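Local coordinates for protein succinylglutamate desuccinylase (Vibrio parahaemolyticus, PDB 2BCO) that probably hydrolyses N-succinyl-L-glutamate to L-glutamate and succinate, the last step of arginine breakdown by the AST pathway, with one zinc ion per subunit, at residues A[37-46]-A[87-98]; A[111-119]-A[199-207]. One frame throughout, in Å; residues are numbered along the deposited sequence.

Contact 1 of 2, residues A[37-46]-A[87-98]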
loop_
_atom_site.group_PDB
_atom_site.type_symbol
_atom_site.label_atom_id
_atom_site.label_comp_id
_atom_site.label_asym_id
_atom_site.label_seq_id
_atom_site.Cartn_x
_atom_site.Cartn_y
_atom_site.Cartn_z
ATOM N N TYR A 37 10.078 -5.573 17.952
ATOM C CA TYR A 37 9.129 -5.244 19.006
ATOM C C TYR A 37 8.198 -6.391 19.368
ATOM O O TYR A 37 7.955 -6.651 20.545
ATOM C CB TYR A 37 8.293 -4.035 18.601
ATOM C CG TYR A 37 9.063 -2.741 18.534
ATOM C CD1 TYR A 37 9.691 -2.218 19.662
ATOM C CD2 TYR A 37 9.123 -2.008 17.355
ATOM C CE1 TYR A 37 10.361 -0.990 19.613
ATOM C CE2 TYR A 37 9.786 -0.784 17.295
ATOM C CZ TYR A 37 10.399 -0.280 18.425
ATOM O OH TYR A 37 11.045 0.934 18.364
ATOM N N GLN A 38 7.677 -7.069 18.352
ATOM C CA GLN A 38 6.754 -8.184 18.543
ATOM C C GLN A 38 6.703 -8.934 17.217
ATOM O O GLN A 38 7.411 -8.569 16.277
ATOM C CB GLN A 38 5.363 -7.652 18.898
ATOM C CG GLN A 38 4.790 -6.725 17.835
ATOM C CD GLN A 38 3.477 -6.085 18.236
ATOM O OE1 GLN A 38 3.440 -5.180 19.069
ATOM N NE2 GLN A 38 2.387 -6.555 17.643
ATOM N N ARG A 39 5.868 -9.965 17.126
ATOM C CA ARG A 39 5.777 -10.731 15.886
ATOM C C ARG A 39 5.424 -9.866 14.670
ATOM O O ARG A 39 4.389 -9.197 14.645
ATOM C CB ARG A 39 4.759 -11.874 16.017
ATOM C CG ARG A 39 4.640 -12.726 14.753
ATOM C CD ARG A 39 3.939 -14.076 14.955
ATOM N NE ARG A 39 2.504 -13.963 15.211
ATOM C CZ ARG A 39 1.590 -14.825 14.759
ATOM N NH1 ARG A 39 1.954 -15.868 14.017
ATOM N NH2 ARG A 39 0.308 -14.651 15.058
ATOM N N GLY A 40 6.307 -9.880 13.674
ATOM C CA GLY A 40 6.076 -9.131 12.453
ATOM C C GLY A 40 6.314 -7.636 12.515
ATOM O O GLY A 40 5.870 -6.905 11.637
ATOM N N VAL A 41 7.007 -7.172 13.543
ATOM C CA VAL A 41 7.280 -5.751 13.677
ATOM C C VAL A 41 8.783 -5.594 13.881
ATOM O O VAL A 41 9.321 -5.971 14.918
ATOM C CB VAL A 41 6.504 -5.160 14.868
ATOM C CG1 VAL A 41 6.749 -3.660 14.972
ATOM C CG2 VAL A 41 5.006 -5.452 14.692
ATOM N N LEU A 42 9.462 -5.052 12.877
ATOM C CA LEU A 42 10.909 -4.896 12.957
ATOM C C LEU A 42 11.314 -3.467 12.644
ATOM O O LEU A 42 11.006 -2.957 11.569
ATOM C CB LEU A 42 11.590 -5.833 11.948
ATOM C CG LEU A 42 13.011 -6.389 12.174
ATOM C CD1 LEU A 42 13.752 -6.453 10.831
ATOM C CD2 LEU A 42 13.793 -5.532 13.155
ATOM N N GLU A 43 11.990 -2.808 13.577
ATOM C CA GLU A 43 12.449 -1.452 13.318
ATOM C C GLU A 43 13.922 -1.505 12.939
ATOM O O GLU A 43 14.683 -2.298 13.491
ATOM C CB GLU A 43 12.279 -0.562 14.543
ATOM C CG GLU A 43 12.521 0.907 14.232
ATOM C CD GLU A 43 12.191 1.813 15.394
ATOM O OE1 GLU A 43 11.056 1.716 15.925
ATOM O OE2 GLU A 43 13.060 2.627 15.772
ATOM N N VAL A 44 14.318 -0.677 11.983
ATOM C CA VAL A 44 15.706 -0.630 11.551
ATOM C C VAL A 44 16.140 0.826 11.650
ATOM O O VAL A 44 15.569 1.700 11.001
ATOM C CB VAL A 44 15.857 -1.148 10.099
ATOM C CG1 VAL A 44 17.320 -1.183 9.695
ATOM C CG2 VAL A 44 15.261 -2.541 9.987
ATOM N N ILE A 45 17.138 1.082 12.487
ATOM C CA ILE A 45 17.648 2.432 12.691
ATOM C C ILE A 45 19.056 2.554 12.110
ATOM O O ILE A 45 19.893 1.673 12.306
ATOM C CB ILE A 45 17.693 2.773 14.202
ATOM C CG1 ILE A 45 16.288 2.657 14.801
ATOM C CG2 ILE A 45 18.267 4.177 14.413
ATOM C CD1 ILE A 45 16.227 2.913 16.297
ATOM N N PRO A 46 19.327 3.646 11.378
ATOM C CA PRO A 46 20.640 3.879 10.770
ATOM C C PRO A 46 21.716 4.175 11.815
ATOM O O PRO A 46 21.420 4.617 12.923
ATOM C CB PRO A 46 20.395 5.085 9.867
ATOM C CG PRO A 46 18.929 5.044 9.602
ATOM C CD PRO A 46 18.371 4.672 10.940
ATOM N N VAL A 87 21.908 0.829 4.941
ATOM C CA VAL A 87 20.758 1.438 5.595
ATOM C C VAL A 87 21.033 2.888 5.942
ATOM O O VAL A 87 21.983 3.198 6.657
ATOM C CB VAL A 87 20.378 0.673 6.865
ATOM C CG1 VAL A 87 19.180 1.319 7.514
ATOM C CG2 VAL A 87 20.066 -0.767 6.518
ATOM N N ASP A 88 20.187 3.776 5.437
ATOM C CA ASP A 88 20.357 5.199 5.679
ATOM C C ASP A 88 19.089 5.837 6.243
ATOM O O ASP A 88 19.125 6.928 6.798
ATOM C CB ASP A 88 20.742 5.895 4.376
ATOM C CG ASP A 88 21.440 7.208 4.609
ATOM O OD1 ASP A 88 22.653 7.186 4.914
ATOM O OD2 ASP A 88 20.774 8.259 4.500
ATOM N N ALA A 89 17.963 5.159 6.092
ATOM C CA ALA A 89 16.706 5.686 6.595
ATOM C C ALA A 89 16.198 4.815 7.734
ATOM O O ALA A 89 16.461 3.617 7.769
ATOM C CB ALA A 89 15.675 5.736 5.476
ATOM N N ARG A 90 15.487 5.423 8.672
ATOM C CA ARG A 90 14.916 4.685 9.789
ATOM C C ARG A 90 13.673 4.015 9.207
ATOM O O ARG A 90 12.868 4.670 8.548
ATOM C CB ARG A 90 14.550 5.654 10.918
ATOM C CG ARG A 90 13.866 5.009 12.114
ATOM C CD ARG A 90 13.977 5.897 13.342
ATOM N NE ARG A 90 13.115 5.449 14.430
ATOM C CZ ARG A 90 11.889 5.909 14.648
ATOM N NH1 ARG A 90 11.371 6.832 13.853
ATOM N NH2 ARG A 90 11.184 5.452 15.673
ATOM N N CYS A 91 13.525 2.711 9.425
ATOM C CA CYS A 91 12.384 1.979 8.880
ATOM C C CYS A 91 11.644 1.138 9.910
ATOM O O CYS A 91 12.200 0.739 10.932
ATOM C CB CYS A 91 12.839 1.040 7.755
ATOM S SG CYS A 91 13.856 1.773 6.452
ATOM N N LEU A 92 10.378 0.871 9.622
ATOM C CA LEU A 92 9.554 0.034 10.475
ATOM C C LEU A 92 8.908 -0.973 9.535
ATOM O O LEU A 92 7.980 -0.621 8.797
ATOM C CB LEU A 92 8.467 0.851 11.184
ATOM C CG LEU A 92 7.607 0.005 12.134
ATOM C CD1 LEU A 92 8.472 -0.476 13.282
ATOM C CD2 LEU A 92 6.430 0.800 12.663
ATOM N N PHE A 93 9.413 -2.209 9.542
ATOM C CA PHE A 93 8.885 -3.264 8.682
ATOM C C PHE A 93 7.764 -3.994 9.381
ATOM O O PHE A 93 7.894 -4.434 10.531
ATOM C CB PHE A 93 9.976 -4.268 8.281
ATOM C CG PHE A 93 11.033 -3.688 7.367
ATOM C CD1 PHE A 93 12.143 -3.038 7.885
ATOM C CD2 PHE A 93 10.896 -3.771 5.987
ATOM C CE1 PHE A 93 13.114 -2.474 7.038
ATOM C CE2 PHE A 93 11.858 -3.212 5.126
ATOM C CZ PHE A 93 12.969 -2.562 5.660
ATOM N N ILE A 94 6.657 -4.140 8.678
ATOM C CA ILE A 94 5.522 -4.788 9.274
ATOM C C ILE A 94 4.938 -5.887 8.406
ATOM O O ILE A 94 4.755 -5.716 7.197
ATOM C CB ILE A 94 4.401 -3.747 9.575
ATOM C CG1 ILE A 94 4.912 -2.689 10.556
ATOM C CG2 ILE A 94 3.168 -4.440 10.145
ATOM C CD1 ILE A 94 3.894 -1.591 10.833
ATOM N N ILE A 95 4.689 -7.030 9.026
ATOM C CA ILE A 95 4.021 -8.132 8.355
ATOM C C ILE A 95 2.756 -8.170 9.205
ATOM O O ILE A 95 2.740 -8.754 10.282
ATOM C CB ILE A 95 4.763 -9.476 8.496
ATOM C CG1 ILE A 95 6.072 -9.452 7.714
ATOM C CG2 ILE A 95 3.877 -10.611 7.982
ATOM C CD1 ILE A 95 6.924 -10.669 7.944
ATOM N N ALA A 96 1.717 -7.490 8.745
ATOM C CA ALA A 96 0.475 -7.442 9.487
ATOM C C ALA A 96 -0.316 -8.704 9.203
ATOM O O ALA A 96 -0.262 -9.233 8.103
ATOM C CB ALA A 96 -0.332 -6.220 9.067
ATOM N N HIS A 97 -1.023 -9.213 10.197
ATOM C CA HIS A 97 -1.867 -10.392 9.983
ATOM C C HIS A 97 -1.263 -11.721 9.508
ATOM O O HIS A 97 -1.759 -12.329 8.557
ATOM C CB HIS A 97 -2.979 -10.020 9.017
ATOM C CG HIS A 97 -4.307 -10.546 9.417
ATOM N ND1 HIS A 97 -4.466 -11.451 10.450
ATOM C CD2 HIS A 97 -5.554 -10.290 8.955
ATOM C CE1 HIS A 97 -5.743 -11.721 10.604
ATOM N NE2 HIS A 97 -6.430 -11.026 9.707
ATOM N N PRO A 98 -0.213 -12.212 10.173
ATOM C CA PRO A 98 0.367 -13.481 9.731
ATOM C C PRO A 98 -0.605 -14.673 9.809
ATOM O O PRO A 98 -0.457 -15.659 9.088
ATOM C CB PRO A 98 1.574 -13.645 10.651
ATOM C CG PRO A 98 1.140 -12.929 11.900
ATOM C CD PRO A 98 0.500 -11.686 11.348
#
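Val44 and Phe93 interlock on one face of two antiparallel strands, 41-45 and 90-95. Leu42 with Phe93 and Val44 with Cys91 are hydrogen-bonded pairs, Val41 with Ile94 and Glu43 with Leu92 non-hydrogen-bonded ones. The CG2 branch of Val44 butts against the rim of the Phe93 ring, 3.6 Å from CE1; the other branch, CG1, anti to the backbone N (chi1 -176°), points to Val87 CG1 at 3.8 Å. On this face Leu42, Phe93 and, beyond the strand, Val87 pack on helix 68-81. On the other face, Leu92 CD1 fills the hollow between Val41 CG1 and Glu43 CB, about 4.0 Å from each, and lies at the edge of the Tyr37 ring. The extended Arg90 chain brings NE to Glu43 OE2, donating in a salt bridge (3.1 Å) from above the carboxylate plane, the two flat groups almost perpendicular. Tyr37 OH donates to Glu43 OE1, and Asn55 OD1 and Phe140 O take Arg90 NH1, so each group has more than one polar partner. At one end Pro46 CG presses on Ala89 C, 3.3 Å away; at the other, Pro98 CG sits over the centre of the Arg39 guanidinium. Gly40, third in the type II turn Gln38-Val41 and at positive phi, lies against Ile95, whose N binds Gly40 O. Strand 90-95 also pairs parallel with strand 55-60, giving the mixed sheet of the zinc-carboxypeptidase-like catalytic fold.

Contact 2 of 2, residues A[111-119]-A[199-207]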
loop_
_atom_site.group_PDB
_atom_site.type_symbol
_atom_site.label_atom_id
_atom_site.label_comp_id
_atom_site.label_asym_id
_atom_site.label_seq_id
_atom_site.Cartn_x
_atom_site.Cartn_y
_atom_site.Cartn_z
ATOM N N ASN A 111 -12.154 -7.481 6.335
ATOM C CA ASN A 111 -11.075 -6.821 5.590
ATOM C C ASN A 111 -10.343 -5.848 6.518
ATOM O O ASN A 111 -10.895 -4.828 6.913
ATOM C CB ASN A 111 -11.662 -6.043 4.405
ATOM C CG ASN A 111 -10.594 -5.424 3.492
ATOM O OD1 ASN A 111 -9.426 -5.290 3.855
ATOM N ND2 ASN A 111 -11.011 -5.036 2.305
ATOM N N LEU A 112 -9.097 -6.156 6.844
ATOM C CA LEU A 112 -8.323 -5.315 7.746
ATOM C C LEU A 112 -8.184 -3.867 7.236
ATOM O O LEU A 112 -8.139 -2.919 8.020
ATOM C CB LEU A 112 -6.931 -5.932 7.941
ATOM C CG LEU A 112 -6.140 -5.681 9.226
ATOM C CD1 LEU A 112 -4.705 -6.168 9.033
ATOM C CD2 LEU A 112 -6.141 -4.222 9.580
ATOM N N ASN A 113 -8.141 -3.693 5.922
ATOM C CA ASN A 113 -7.949 -2.366 5.365
ATOM C C ASN A 113 -9.187 -1.483 5.226
ATOM O O ASN A 113 -9.212 -0.565 4.411
ATOM C CB ASN A 113 -7.208 -2.478 4.034
ATOM C CG ASN A 113 -6.178 -1.392 3.862
ATOM O OD1 ASN A 113 -5.583 -0.927 4.837
ATOM N ND2 ASN A 113 -5.948 -0.990 2.628
ATOM N N ARG A 114 -10.198 -1.754 6.045
ATOM C CA ARG A 114 -11.424 -0.968 6.074
ATOM C C ARG A 114 -11.691 -0.555 7.519
ATOM O O ARG A 114 -12.684 0.095 7.820
ATOM C CB ARG A 114 -12.604 -1.796 5.561
ATOM C CG ARG A 114 -12.803 -1.722 4.057
ATOM C CD ARG A 114 -13.758 -2.803 3.555
ATOM N NE ARG A 114 -13.810 -2.845 2.094
ATOM C CZ ARG A 114 -14.268 -3.874 1.383
ATOM N NH1 ARG A 114 -14.719 -4.961 1.993
ATOM N NH2 ARG A 114 -14.268 -3.818 0.058
ATOM N N LEU A 115 -10.772 -0.918 8.403
ATOM C CA LEU A 115 -10.930 -0.673 9.832
ATOM C C LEU A 115 -10.130 0.447 10.471
ATOM O O LEU A 115 -10.026 0.495 11.691
ATOM C CB LEU A 115 -10.631 -1.971 10.580
ATOM C CG LEU A 115 -11.398 -3.189 10.058
ATOM C CD1 LEU A 115 -10.995 -4.432 10.828
ATOM C CD2 LEU A 115 -12.894 -2.928 10.202
ATOM N N PHE A 116 -9.574 1.352 9.674
ATOM C CA PHE A 116 -8.792 2.445 10.237
ATOM C C PHE A 116 -9.531 3.775 10.358
ATOM O O PHE A 116 -8.978 4.721 10.908
ATOM C CB PHE A 116 -7.504 2.642 9.437
ATOM C CG PHE A 116 -6.527 1.517 9.591
ATOM C CD1 PHE A 116 -5.722 1.425 10.724
ATOM C CD2 PHE A 116 -6.455 0.505 8.630
ATOM C CE1 PHE A 116 -4.853 0.348 10.899
ATOM C CE2 PHE A 116 -5.593 -0.574 8.795
ATOM C CZ PHE A 116 -4.790 -0.659 9.934
ATOM N N ASP A 117 -10.761 3.860 9.852
ATOM C CA ASP A 117 -11.515 5.112 9.957
ATOM C C ASP A 117 -12.267 5.238 11.285
ATOM O O ASP A 117 -12.331 4.293 12.070
ATOM C CB ASP A 117 -12.490 5.284 8.778
ATOM C CG ASP A 117 -13.572 4.217 8.732
ATOM O OD1 ASP A 117 -14.456 4.326 7.857
ATOM O OD2 ASP A 117 -13.544 3.268 9.547
ATOM N N GLU A 118 -12.835 6.416 11.524
ATOM C CA GLU A 118 -13.554 6.694 12.764
ATOM C C GLU A 118 -14.977 6.140 12.897
ATOM O O GLU A 118 -15.643 6.411 13.892
ATOM C CB GLU A 118 -13.574 8.207 13.024
ATOM C CG GLU A 118 -12.248 8.779 13.510
ATOM C CD GLU A 118 -12.291 10.289 13.719
ATOM O OE1 GLU A 118 -12.479 11.028 12.728
ATOM O OE2 GLU A 118 -12.138 10.737 14.877
ATOM N N LYS A 119 -15.447 5.374 11.916
ATOM C CA LYS A 119 -16.797 4.807 11.994
ATOM C C LYS A 119 -16.855 3.724 13.067
ATOM O O LYS A 119 -15.825 3.322 13.606
ATOM C CB LYS A 119 -17.208 4.200 10.651
ATOM C CG LYS A 119 -17.287 5.197 9.506
ATOM C CD LYS A 119 -17.609 4.486 8.197
ATOM C CE LYS A 119 -17.501 5.430 7.010
ATOM N NZ LYS A 119 -17.725 4.723 5.720
ATOM N N PRO A 199 -11.785 10.715 1.590
ATOM C CA PRO A 199 -11.161 10.091 2.764
ATOM C C PRO A 199 -11.514 8.614 2.820
ATOM O O PRO A 199 -12.646 8.235 2.535
ATOM C CB PRO A 199 -11.750 10.884 3.928
ATOM C CG PRO A 199 -11.932 12.253 3.323
ATOM C CD PRO A 199 -12.540 11.920 1.981
ATOM N N SER A 200 -10.552 7.779 3.198
ATOM C CA SER A 200 -10.801 6.342 3.214
ATOM C C SER A 200 -10.731 5.695 4.602
ATOM O O SER A 200 -10.910 6.358 5.621
ATOM C CB SER A 200 -9.811 5.662 2.258
ATOM O OG SER A 200 -10.236 4.362 1.914
ATOM N N SER A 201 -10.469 4.395 4.628
ATOM C CA SER A 201 -10.386 3.658 5.880
ATOM C C SER A 201 -9.191 2.722 5.853
ATOM O O SER A 201 -9.095 1.812 6.681
ATOM C CB SER A 201 -11.650 2.827 6.074
ATOM O OG SER A 201 -11.740 1.851 5.037
ATOM N N THR A 202 -8.284 2.944 4.903
ATOM C CA THR A 202 -7.111 2.086 4.775
ATOM C C THR A 202 -5.983 2.470 5.712
ATOM O O THR A 202 -5.994 3.530 6.328
ATOM C CB THR A 202 -6.566 2.085 3.339
ATOM O OG1 THR A 202 -6.098 3.403 3.004
ATOM C CG2 THR A 202 -7.659 1.632 2.359
ATOM N N PHE A 203 -5.004 1.583 5.799
ATOM C CA PHE A 203 -3.849 1.780 6.654
ATOM C C PHE A 203 -3.020 2.961 6.137
ATOM O O PHE A 203 -2.502 3.764 6.921
ATOM C CB PHE A 203 -3.034 0.487 6.657
ATOM C CG PHE A 203 -1.913 0.457 7.660
ATOM C CD1 PHE A 203 -2.012 1.135 8.874
ATOM C CD2 PHE A 203 -0.777 -0.308 7.411
ATOM C CE1 PHE A 203 -1.006 1.039 9.822
ATOM C CE2 PHE A 203 0.236 -0.414 8.355
ATOM C CZ PHE A 203 0.124 0.267 9.564
ATOM N N SER A 204 -2.905 3.055 4.813
ATOM C CA SER A 204 -2.169 4.128 4.155
ATOM C C SER A 204 -2.838 5.479 4.426
ATOM O O SER A 204 -2.176 6.459 4.772
ATOM C CB SER A 204 -2.127 3.863 2.645
ATOM O OG SER A 204 -1.500 4.921 1.955
ATOM N N TRP A 205 -4.156 5.525 4.254
ATOM C CA TRP A 205 -4.911 6.749 4.495
ATOM C C TRP A 205 -4.746 7.198 5.946
ATOM O O TRP A 205 -4.629 8.387 6.217
ATOM C CB TRP A 205 -6.404 6.545 4.195
ATOM C CG TRP A 205 -7.288 7.628 4.791
ATOM C CD1 TRP A 205 -7.592 8.836 4.234
ATOM C CD2 TRP A 205 -7.904 7.624 6.093
ATOM N NE1 TRP A 205 -8.352 9.580 5.105
ATOM C CE2 TRP A 205 -8.558 8.865 6.244
ATOM C CE3 TRP A 205 -7.965 6.692 7.135
ATOM C CZ2 TRP A 205 -9.264 9.202 7.418
ATOM C CZ3 TRP A 205 -8.669 7.030 8.300
ATOM C CH2 TRP A 205 -9.308 8.274 8.427
ATOM N N TYR A 206 -4.736 6.247 6.876
ATOM C CA TYR A 206 -4.597 6.584 8.291
ATOM C C TYR A 206 -3.302 7.344 8.602
ATOM O O TYR A 206 -3.298 8.271 9.411
ATOM C CB TYR A 206 -4.655 5.321 9.148
ATOM C CG TYR A 206 -4.565 5.591 10.628
ATOM C CD1 TYR A 206 -5.701 5.910 11.365
ATOM C CD2 TYR A 206 -3.340 5.532 11.299
ATOM C CE1 TYR A 206 -5.628 6.154 12.743
ATOM C CE2 TYR A 206 -3.256 5.776 12.674
ATOM C CZ TYR A 206 -4.405 6.086 13.387
ATOM O OH TYR A 206 -4.350 6.304 14.742
ATOM N N SER A 207 -2.205 6.930 7.979
ATOM C CA SER A 207 -0.922 7.580 8.192
ATOM C C SER A 207 -0.905 8.964 7.563
ATOM O O SER A 207 -0.369 9.898 8.136
ATOM C CB SER A 207 0.211 6.733 7.603
ATOM O OG SER A 207 0.497 5.629 8.443
HETATM O O HOH W 1 -3.600 0.743 2.742
HETATM O O HOH W 2 -10.780 0.721 2.084
#
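An asparagine side chain next to the zinc site, Asn113, binds the first turn of helix 203-211 from outside the helix; it lies about 4 Å from the side chains of the zinc ligands His63 and His155. The helix start is an N-cap, in which Thr202 OG1 accepts from Trp205 N. Asn113 OD1 accepts from Phe203 N at 2.7 Å, the donor tilted 31° from the carbonyl plane, while ND2 donates to a water that also takes the N-H of Ser204. Both ends of the amide are thereby engaged, which fixes its rotation, and the side chains of Thr202 and Asn113 and the water together serve three N-H groups of the first turn. Thr202 holds OG1 between its backbone N and carbonyl carbon (chi1 64°), and this sends CG2 to lie against the Asn113 amide. Further along, Phe116 N bonds to Ser201 O, which also lies in the plane of the Phe116 ring at its edge. Phe203 CD1 lies over one face of that ring, toward its rim; the planes are 23° apart but slid so that the rings barely overlap, and Phe203 CA sits over the face of Phe116, 3.8 Å from its centroid. Tyr206 joins obliquely to complete an aromatic cluster, backed by Leu133 and Val137 of helix 125-141. Asp117 lays its carboxylate carbon against Ser201 CB, its OD2 being bound by His121. On the metal side, an Asx turn at Asn111 places OD1 where it accepts from both Asn113 N and NE2 of the zinc ligand His63, making Asn111 a second-shell residue of the site. Nearby, the Trp205 indole edge meets the backbone, with CZ3 3.5 Å from Phe116 O.

Overall arrangement
Contact 1 closes before contact 2 opens along the chain, and their centres lie 20 Å apart. Segment 87-98 leads through helix 98-102 into the loop 111-119, and the two contacts touch where His97 packs on Leu112. Contact 1 lies in the strands, where strand 90-95 neighbours strand 55-60, and that strand in turn pairs with strand 149-157. Contact 2 packs against strand 149-157, through Asn113 and Phe203, and joins a loop to the start of helix 203-211 beside the zinc site. His63 and Glu66 follow strand 55-60 and His155 lies in strand 149-157, so contact 1 belongs to the framework and contact 2 to the immediate surroundings of the metal.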